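Local coordinates for phosphate-binding protein (Xanthomonas axonopodis pv. citri, PDB 5UB6), which probably serves as a periplasmic substrate-binding protein of an ABC transporter, related to phosphonate-binding proteins and here holding pyrophosphate between its lobes, at residues Q50-L55 against R76-P81; T85-L90 against P210-M215; T115-N120 against L159-K164. One frame throughout, in Å; residues are numbered along the deposited sequence.

Contact 1 of 3, residues Q50-L55 against R76-P81; sequences QMSSYL and RGSAHP
Ser52 and Leu55, one turn apart on helix 48-56, meet the backbone and side chains that lead from the end of helix 67-75 into strand 79-87. The nearest CA atoms are those of Leu55 and Ser78, 5.3 Å apart. There Leu55 CB rests 3.4 Å from Ser78 O and also meets Ser78 CB, so the leucine stem fits against both the carbonyl and the side chain of Ser78. Farther out, Leu55 CD1 reaches Ala79 CB at 4.0 Å, a purely apolar touch at the start of the strand. Earlier in the connection, Arg76 CB lies 3.5 Å from Ser52 OG, which runs alongside the first carbons of that arginine.

The two hydroxyls approach as well, with Ser52 OG and Ser78 OG 3.3 Å apart, but their stronger partners are main-chain carbonyls. Ser52 OG bonds to Ala48 O one turn back in its own helix, its chi1 of -77° keeping the oxygen beside the backbone N. Ser78 OG reaches back to Leu73 O in the helix that the connection leaves.

That helix end sets the position of the connection. Gly77, at a positive phi of 74°, is the C' residue of a Schellman motif, in which Ser78 N returns to Leu73 O and Gly77 N to Glu74 O. Leu73 also touches Met51, Ser52 and Leu55, so helix 67-75 packs against helix 48-56 here too. Across the segments the join is therefore van der Waals contact, much of it between carbons and serine or carbonyl oxygens, with the hydroxyl pair a long, unsettled addition.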
loop_
_atom_site.group_PDB
_atom_site.type_symbol
_atom_site.label_atom_id
_atom_site.label_comp_id
_atom_site.label_asym_id
_atom_site.label_seq_id
_atom_site.Cartn_x
_atom_site.Cartn_y
_atom_site.Cartn_z
ATOM N N GLN A 50 -12.792 1.777 -6.899
ATOM C CA GLN A 50 -13.442 3.084 -6.980
ATOM C C GLN A 50 -12.426 4.198 -7.259
ATOM O O GLN A 50 -12.738 5.156 -7.961
ATOM C CB GLN A 50 -14.285 3.363 -5.716
ATOM C CG GLN A 50 -14.986 4.727 -5.667
ATOM C CD GLN A 50 -16.110 4.848 -6.710
ATOM O OE1 GLN A 50 -17.006 3.999 -6.758
ATOM N NE2 GLN A 50 -16.058 5.889 -7.547
ATOM N N MET A 51 -11.215 4.088 -6.730
ATOM C CA MET A 51 -10.203 5.083 -7.056
ATOM C C MET A 51 -9.911 5.050 -8.561
ATOM O O MET A 51 -9.754 6.109 -9.180
ATOM C CB MET A 51 -8.919 4.893 -6.252
ATOM C CG MET A 51 -7.829 5.952 -6.533
ATOM S SD MET A 51 -8.422 7.678 -6.425
ATOM C CE MET A 51 -8.282 7.935 -4.666
ATOM N N SER A 52 -9.855 3.843 -9.137
ATOM C CA SER A 52 -9.608 3.671 -10.579
ATOM C C SER A 52 -10.693 4.344 -11.355
ATOM O O SER A 52 -10.446 5.007 -12.333
ATOM C CB SER A 52 -9.527 2.206 -11.005
ATOM O OG SER A 52 -8.283 1.673 -10.640
ATOM N N SER A 53 -11.916 4.178 -10.912
ATOM C CA SER A 53 -13.016 4.859 -11.566
ATOM C C SER A 53 -12.810 6.361 -11.556
ATOM O O SER A 53 -12.929 7.027 -12.588
ATOM C CB SER A 53 -14.331 4.485 -10.870
ATOM O OG SER A 53 -15.400 4.781 -11.715
ATOM N N TYR A 54 -12.523 6.913 -10.395
ATOM C CA TYR A 54 -12.256 8.363 -10.318
ATOM C C TYR A 54 -11.091 8.768 -11.222
ATOM O O TYR A 54 -11.170 9.758 -11.970
ATOM C CB TYR A 54 -11.871 8.813 -8.921
ATOM C CG TYR A 54 -12.960 8.939 -7.885
ATOM C CD1 TYR A 54 -14.264 9.199 -8.220
ATOM C CD2 TYR A 54 -12.632 8.908 -6.528
ATOM C CE1 TYR A 54 -15.230 9.345 -7.231
ATOM C CE2 TYR A 54 -13.587 9.038 -5.546
ATOM C CZ TYR A 54 -14.887 9.266 -5.911
ATOM O OH TYR A 54 -15.854 9.409 -4.956
ATOM N N LEU A 55 -10.011 7.992 -11.137
ATOM C CA LEU A 55 -8.855 8.247 -11.988
ATOM C C LEU A 55 -9.246 8.285 -13.438
ATOM O O LEU A 55 -8.975 9.271 -14.085
ATOM C CB LEU A 55 -7.685 7.281 -11.707
ATOM C CG LEU A 55 -6.979 7.581 -10.371
ATOM C CD1 LEU A 55 -6.147 6.396 -9.888
ATOM C CD2 LEU A 55 -6.138 8.846 -10.428
ATOM N N ARG A 76 -5.797 -1.346 -14.073
ATOM C CA ARG A 76 -7.172 -0.920 -14.420
ATOM C C ARG A 76 -7.222 0.287 -15.363
ATOM O O ARG A 76 -8.276 0.879 -15.491
ATOM C CB ARG A 76 -8.021 -0.691 -13.172
ATOM C CG ARG A 76 -8.328 -1.989 -12.444
ATOM C CD ARG A 76 -9.141 -1.728 -11.188
ATOM N NE ARG A 76 -9.716 -2.957 -10.645
ATOM C CZ ARG A 76 -9.374 -3.562 -9.496
ATOM N NH1 ARG A 76 -8.430 -3.079 -8.666
ATOM N NH2 ARG A 76 -10.014 -4.682 -9.148
ATOM N N GLY A 77 -6.114 0.594 -16.057
ATOM C CA GLY A 77 -6.054 1.607 -17.112
ATOM C C GLY A 77 -6.092 3.032 -16.608
ATOM O O GLY A 77 -6.200 3.958 -17.385
ATOM N N SER A 78 -5.947 3.234 -15.309
ATOM C CA SER A 78 -6.404 4.461 -14.689
ATOM C C SER A 78 -5.300 5.485 -14.338
ATOM O O SER A 78 -5.581 6.698 -14.293
ATOM C CB SER A 78 -7.215 4.080 -13.468
ATOM O OG SER A 78 -6.379 3.660 -12.380
ATOM N N ALA A 79 -4.061 5.013 -14.140
ATOM C CA ALA A 79 -2.922 5.837 -13.807
ATOM C C ALA A 79 -1.540 5.223 -14.166
ATOM O O ALA A 79 -1.421 4.018 -14.371
ATOM C CB ALA A 79 -2.975 6.132 -12.333
ATOM N N HIS A 80 -0.502 6.063 -14.162
ATOM C CA HIS A 80 0.889 5.633 -14.458
ATOM C C HIS A 80 1.876 6.283 -13.492
ATOM O O HIS A 80 1.564 7.327 -12.930
ATOM C CB HIS A 80 1.287 5.967 -15.889
ATOM C CG HIS A 80 1.084 7.396 -16.239
ATOM N ND1 HIS A 80 -0.154 7.906 -16.562
ATOM C CD2 HIS A 80 1.950 8.432 -16.299
ATOM C CE1 HIS A 80 -0.039 9.198 -16.815
ATOM N NE2 HIS A 80 1.226 9.539 -16.667
ATOM N N PRO A 81 3.027 5.643 -13.252
ATOM C CA PRO A 81 3.968 6.194 -12.268
ATOM C C PRO A 81 4.517 7.578 -12.647
ATOM O O PRO A 81 4.677 7.853 -13.794
ATOM C CB PRO A 81 5.089 5.145 -12.220
ATOM C CG PRO A 81 4.462 3.879 -12.687
ATOM C CD PRO A 81 3.460 4.310 -13.721
#

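Contact 2 of 3, residues T85-L90 against P210-M215; sequences TERGGL and PRAVEM. With POP (pyrophosphate 2-), chain C.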
loop_
_atom_site.group_PDB
_atom_site.type_symbol
_atom_site.label_atom_id
_atom_site.label_comp_id
_atom_site.label_asym_id
_atom_site.label_seq_id
_atom_site.Cartn_x
_atom_site.Cartn_y
_atom_site.Cartn_z
ATOM N N THR A 85 8.796 6.993 -4.317
ATOM C CA THR A 85 8.618 7.697 -3.058
ATOM C C THR A 85 9.260 6.877 -1.991
ATOM O O THR A 85 9.125 5.652 -1.967
ATOM C CB THR A 85 7.130 7.936 -2.826
ATOM O OG1 THR A 85 6.598 8.581 -3.996
ATOM C CG2 THR A 85 6.862 8.798 -1.597
ATOM N N GLU A 86 10.004 7.570 -1.140
ATOM C CA GLU A 86 10.726 6.997 -0.024
ATOM C C GLU A 86 10.010 7.514 1.216
ATOM O O GLU A 86 9.731 8.703 1.294
ATOM C CB GLU A 86 12.175 7.500 -0.067
ATOM C CG GLU A 86 12.997 7.220 1.184
ATOM C CD GLU A 86 14.251 8.094 1.281
ATOM O OE1 GLU A 86 15.094 7.998 0.347
ATOM O OE2 GLU A 86 14.375 8.873 2.268
ATOM N N ARG A 87 9.671 6.637 2.155
ATOM C CA ARG A 87 8.946 7.032 3.355
ATOM C C ARG A 87 9.652 6.472 4.576
ATOM O O ARG A 87 10.127 5.320 4.570
ATOM C CB ARG A 87 7.473 6.549 3.337
ATOM C CG ARG A 87 6.806 6.672 1.967
ATOM C CD ARG A 87 5.383 7.168 1.925
ATOM N NE ARG A 87 4.388 6.109 1.902
ATOM C CZ ARG A 87 3.250 6.098 1.179
ATOM N NH1 ARG A 87 2.915 7.062 0.338
ATOM N NH2 ARG A 87 2.424 5.080 1.309
ATOM N N GLY A 88 9.681 7.268 5.631
ATOM C CA GLY A 88 10.372 6.867 6.878
ATOM C C GLY A 88 11.857 6.598 6.695
ATOM O O GLY A 88 12.421 5.777 7.395
ATOM N N GLY A 89 12.490 7.288 5.756
ATOM C CA GLY A 89 13.886 7.024 5.435
ATOM C C GLY A 89 14.134 5.736 4.638
ATOM O O GLY A 89 15.269 5.382 4.403
ATOM N N LEU A 90 13.084 5.068 4.168
ATOM C CA LEU A 90 13.175 3.768 3.501
ATOM C C LEU A 90 12.602 3.816 2.101
ATOM O O LEU A 90 11.470 4.271 1.865
ATOM C CB LEU A 90 12.411 2.711 4.293
ATOM C CG LEU A 90 12.843 2.523 5.740
ATOM C CD1 LEU A 90 11.780 1.730 6.452
ATOM C CD2 LEU A 90 14.194 1.832 5.862
ATOM N N PRO A 210 9.745 -1.744 -3.822
ATOM C CA PRO A 210 9.794 -0.327 -3.498
ATOM C C PRO A 210 8.565 0.047 -2.682
ATOM O O PRO A 210 7.477 -0.455 -2.946
ATOM C CB PRO A 210 9.812 0.365 -4.858
ATOM C CG PRO A 210 10.170 -0.702 -5.839
ATOM C CD PRO A 210 9.553 -1.951 -5.259
ATOM N N ARG A 211 8.801 0.922 -1.723
ATOM C CA ARG A 211 7.843 1.273 -0.687
ATOM C C ARG A 211 6.583 1.965 -1.241
ATOM O O ARG A 211 5.445 1.580 -0.906
ATOM C CB ARG A 211 8.568 2.177 0.327
ATOM C CG ARG A 211 7.739 2.687 1.488
ATOM C CD ARG A 211 7.451 1.605 2.500
ATOM N NE ARG A 211 6.655 2.142 3.600
ATOM C CZ ARG A 211 5.341 2.219 3.543
ATOM N NH1 ARG A 211 4.728 1.805 2.454
ATOM N NH2 ARG A 211 4.646 2.720 4.555
ATOM N N ALA A 212 6.773 2.953 -2.106
ATOM C CA ALA A 212 5.650 3.778 -2.613
ATOM C C ALA A 212 5.967 4.510 -3.906
ATOM O O ALA A 212 7.144 4.652 -4.339
ATOM C CB ALA A 212 5.204 4.775 -1.539
ATOM N N VAL A 213 4.911 4.963 -4.555
ATOM C CA VAL A 213 5.065 5.610 -5.862
ATOM C C VAL A 213 4.021 6.682 -5.968
ATOM O O VAL A 213 2.888 6.485 -5.534
ATOM C CB VAL A 213 4.980 4.551 -6.991
ATOM C CG1 VAL A 213 3.687 3.767 -6.918
ATOM C CG2 VAL A 213 5.179 5.132 -8.378
ATOM N N GLU A 214 4.394 7.820 -6.537
ATOM C CA GLU A 214 3.427 8.808 -6.964
ATOM C C GLU A 214 2.866 8.438 -8.326
ATOM O O GLU A 214 3.616 8.143 -9.261
ATOM C CB GLU A 214 4.045 10.201 -7.010
ATOM C CG GLU A 214 4.752 10.616 -5.724
ATOM C CD GLU A 214 3.844 10.465 -4.533
ATOM O OE1 GLU A 214 2.793 11.213 -4.463
ATOM O OE2 GLU A 214 4.183 9.605 -3.693
ATOM N N MET A 215 1.538 8.396 -8.428
ATOM C CA MET A 215 0.845 8.040 -9.675
ATOM C C MET A 215 -0.013 9.202 -10.112
ATOM O O MET A 215 -0.637 9.865 -9.280
ATOM C CB MET A 215 -0.079 6.844 -9.487
ATOM C CG MET A 215 0.565 5.608 -8.833
ATOM S SD MET A 215 1.623 4.747 -10.013
ATOM C CE MET A 215 0.373 4.106 -11.138
HETATM P P1 POP C . 0.179 1.421 4.022
HETATM O O1 POP C . -0.689 2.218 3.052
HETATM O O2 POP C . 1.495 1.967 4.546
HETATM O O3 POP C . -0.620 0.741 5.082
HETATM O O POP C . 0.800 0.281 3.103
HETATM P P2 POP C . 0.122 -1.049 2.548
HETATM O O4 POP C . -0.313 -0.754 1.087
HETATM O O5 POP C . 1.259 -2.013 2.651
HETATM O O6 POP C . -1.154 -1.433 3.352
#
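Two antiparallel strands, 79-87 and 209-217, pair at the edge of the pyrophosphate site, where the first runs into a type I' turn from Arg87 to Leu90. Thr85 and Ala212 form an antiparallel hydrogen-bonded pair: Thr85 N donates to Ala212 O at 2.9 Å. The short strand axes make an angle of 136°, far from strictly antiparallel.

Next to this bridge, Thr85 OG1 donates a 2.6 Å hydrogen bond that is taken up on the anti lone pair of Glu214 OE2. Bends at chi1 and chi2, both near -50°, fold the glutamate back to the threonine. Its carboxylate is held further by Ser64 at OE2 and by Trp62 at OE1, partners that would be expected to fix its rotation.

On the face that carries Thr85 and Ala212, Ala212 CB lies over the centre of the Arg87 guanidinium, 3.6 Å from Arg87 CZ. Arg87 NE is buried, with no hydrogen-bond partner in the model. In the Arg211 conformer modelled here, one of two, that NE lies over one guanidinium face, toward its rim, the two planes standing 84° apart, and Arg211 NH2 gives a hydrogen bond to pyrophosphate O2 at 3.2 Å. Thr66, Ser123, Thr124, Ser125 and Lys164 bind the same ligand. Basic side chains gathered near a bound anion at the ends of paired strands fit the interlobe binding site of a periplasmic substrate-binding protein.

Contact 3 of 3, residues T115-N120 against L159-K164; sequences TLALQN and LMVGSK. With POP (pyrophosphate 2-), chain C.
A chi1 of -73° sets Gln119 CG beside its backbone N, and the extended chain beyond it carries the amide to Lys164, whose own chain stays extended until a bend at chi4 (-50°) turns NZ toward the amide oxygen. Lys164 NZ donates to Gln119 OE1 at 2.8 Å, tilted modestly from the carbonyl plane, while Lys164 CG lies 3.2 Å from the same oxygen. NZ also bonds to pyrophosphate O6 at 3.2 Å and forms a salt bridge with Asp185. An acceptor, a carboxylate and the ligand thus gather round one ammonium group, consistent with a charged lysine.

Behind this site the backbones run parallel. Leu159 N reaches Leu116 O, Leu118 N reaches Leu159 O at 3.1 Å, and Val161 N reaches Leu118 O at 2.8 Å with an N-H...O angle of 166°. A weak bond from Gly162 N to Gln119 O continues the link past the strand ends. Side chains lie on both faces: Ala117 CB meets Val161 CG2 at 4.1 Å, and Leu118 CB meets Met160 SD at 4.0 Å.

Ser163 is the N-cap of helix 164-172, its hydroxyl bonded to Asn166 N. Val167 of this helix packs against Ala117, Gln119 and Val161, whereas Tyr127 of helix 124-136 touches Leu118 and Met160. Strand 178-182 flanks strand 115-118 on the side away from strand 156-160.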
loop_
_atom_site.group_PDB
_atom_site.type_symbol
_atom_site.label_atom_id
_atom_site.label_comp_id
_atom_site.label_asym_id
_atom_site.label_seq_id
_atom_site.Cartn_x
_atom_site.Cartn_y
_atom_site.Cartn_z
ATOM N N THR A 115 -5.155 -20.626 9.464
ATOM C CA THR A 115 -5.700 -19.354 9.041
ATOM C C THR A 115 -4.714 -18.178 8.978
ATOM O O THR A 115 -3.736 -18.112 9.724
ATOM C CB THR A 115 -6.836 -18.935 9.980
ATOM O OG1 THR A 115 -6.384 -19.040 11.340
ATOM C CG2 THR A 115 -8.021 -19.847 9.783
ATOM N N LEU A 116 -5.034 -17.212 8.119
ATOM C CA LEU A 116 -4.147 -16.074 7.868
ATOM C C LEU A 116 -4.981 -14.806 8.005
ATOM O O LEU A 116 -6.002 -14.691 7.319
ATOM C CB LEU A 116 -3.522 -16.185 6.454
ATOM C CG LEU A 116 -2.628 -15.005 5.998
ATOM C CD1 LEU A 116 -1.431 -14.789 6.935
ATOM C CD2 LEU A 116 -2.166 -15.223 4.570
ATOM N N ALA A 117 -4.548 -13.863 8.856
ATOM C CA ALA A 117 -5.194 -12.553 8.940
ATOM C C ALA A 117 -4.546 -11.601 7.940
ATOM O O ALA A 117 -3.336 -11.373 7.983
ATOM C CB ALA A 117 -5.121 -11.972 10.344
ATOM N N LEU A 118 -5.377 -11.054 7.059
ATOM C CA LEU A 118 -5.008 -10.036 6.081
ATOM C C LEU A 118 -5.880 -8.783 6.236
ATOM O O LEU A 118 -6.903 -8.782 6.964
ATOM C CB LEU A 118 -5.155 -10.612 4.681
ATOM C CG LEU A 118 -4.327 -11.879 4.443
ATOM C CD1 LEU A 118 -4.619 -12.397 3.058
ATOM C CD2 LEU A 118 -2.832 -11.681 4.618
ATOM N N GLN A 119 -5.457 -7.708 5.566
ATOM C CA GLN A 119 -5.983 -6.381 5.840
ATOM C C GLN A 119 -7.189 -6.003 4.972
ATOM O O GLN A 119 -8.339 -6.083 5.415
ATOM C CB GLN A 119 -4.835 -5.382 5.715
ATOM C CG GLN A 119 -3.863 -5.467 6.889
ATOM C CD GLN A 119 -2.566 -4.690 6.670
ATOM O OE1 GLN A 119 -2.582 -3.534 6.242
ATOM N NE2 GLN A 119 -1.420 -5.328 6.997
ATOM N N ASN A 120 -6.944 -5.591 3.742
ATOM C CA ASN A 120 -7.987 -5.210 2.802
ATOM C C ASN A 120 -7.390 -5.526 1.457
ATOM O O ASN A 120 -6.160 -5.616 1.348
ATOM C CB ASN A 120 -8.353 -3.719 2.892
ATOM C CG ASN A 120 -7.195 -2.793 2.527
ATOM O OD1 ASN A 120 -6.891 -2.539 1.341
ATOM N ND2 ASN A 120 -6.532 -2.276 3.553
ATOM N N LEU A 159 -8.713 -14.587 6.447
ATOM C CA LEU A 159 -9.759 -13.761 6.961
ATOM C C LEU A 159 -9.335 -12.333 6.844
ATOM O O LEU A 159 -8.316 -11.925 7.433
ATOM C CB LEU A 159 -9.972 -14.048 8.428
ATOM C CG LEU A 159 -10.675 -15.375 8.710
ATOM C CD1 LEU A 159 -10.415 -15.745 10.155
ATOM C CD2 LEU A 159 -12.171 -15.283 8.438
ATOM N N MET A 160 -10.162 -11.566 6.149
ATOM C CA MET A 160 -9.973 -10.134 6.037
ATOM C C MET A 160 -10.444 -9.452 7.321
ATOM O O MET A 160 -11.632 -9.410 7.612
ATOM C CB MET A 160 -10.780 -9.616 4.858
ATOM C CG MET A 160 -10.456 -10.292 3.543
ATOM S SD MET A 160 -8.768 -9.959 3.020
ATOM C CE MET A 160 -8.890 -8.239 2.630
ATOM N N VAL A 161 -9.511 -8.890 8.070
ATOM C CA VAL A 161 -9.844 -8.175 9.289
ATOM C C VAL A 161 -9.674 -6.665 9.223
ATOM O O VAL A 161 -9.772 -6.005 10.225
ATOM C CB VAL A 161 -9.079 -8.777 10.481
ATOM C CG1 VAL A 161 -9.474 -10.244 10.669
ATOM C CG2 VAL A 161 -7.577 -8.634 10.333
ATOM N N GLY A 162 -9.430 -6.095 8.064
ATOM C CA GLY A 162 -9.376 -4.625 7.927
ATOM C C GLY A 162 -8.042 -4.002 8.347
ATOM O O GLY A 162 -7.088 -3.925 7.551
ATOM N N SER A 163 -7.976 -3.595 9.612
ATOM C CA SER A 163 -6.890 -2.780 10.110
ATOM C C SER A 163 -5.644 -3.592 10.364
ATOM O O SER A 163 -5.724 -4.781 10.678
ATOM C CB SER A 163 -7.302 -2.071 11.414
ATOM O OG SER A 163 -7.027 -2.876 12.561
ATOM N N LYS A 164 -4.488 -2.931 10.290
ATOM C CA LYS A 164 -3.229 -3.563 10.731
ATOM C C LYS A 164 -3.242 -4.006 12.222
ATOM O O LYS A 164 -2.750 -5.090 12.554
ATOM C CB LYS A 164 -2.058 -2.631 10.508
ATOM C CG LYS A 164 -1.769 -2.307 9.059
ATOM C CD LYS A 164 -1.013 -0.990 8.947
ATOM C CE LYS A 164 -1.083 -0.458 7.526
ATOM N NZ LYS A 164 -0.714 -1.479 6.492
HETATM P P1 POP C . 0.179 1.421 4.022
HETATM O O1 POP C . -0.689 2.218 3.052
HETATM O O2 POP C . 1.495 1.967 4.546
HETATM O O3 POP C . -0.620 0.741 5.082
HETATM O O POP C . 0.800 0.281 3.103
HETATM P P2 POP C . 0.122 -1.049 2.548
HETATM O O4 POP C . -0.313 -0.754 1.087
HETATM O O5 POP C . 1.259 -2.013 2.651
HETATM O O6 POP C . -1.154 -1.433 3.352
#

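Contacts 1 and 2 share strand 79-87 and touch where Met215 packs on His80 and Pro81, whereas contact 3 lies across the chain's centre from contact 2, about 23 Å between centres. Contact 1 is buried and joined mainly by van der Waals touches; its two serine hydroxyls bond to helix carbonyls, and the side chain of Arg76 remains about 13 Å from the pyrophosphate. Contact 2 is also largely buried, but adds to a single strand bridge a carboxylate and two arginines whose guanidinium planes are nearly perpendicular. Contact 3, only partly buried, relies on a regular parallel ladder. Contacts 2 and 3 each send one basic side chain, Arg211 and Lys164, to the same ligand.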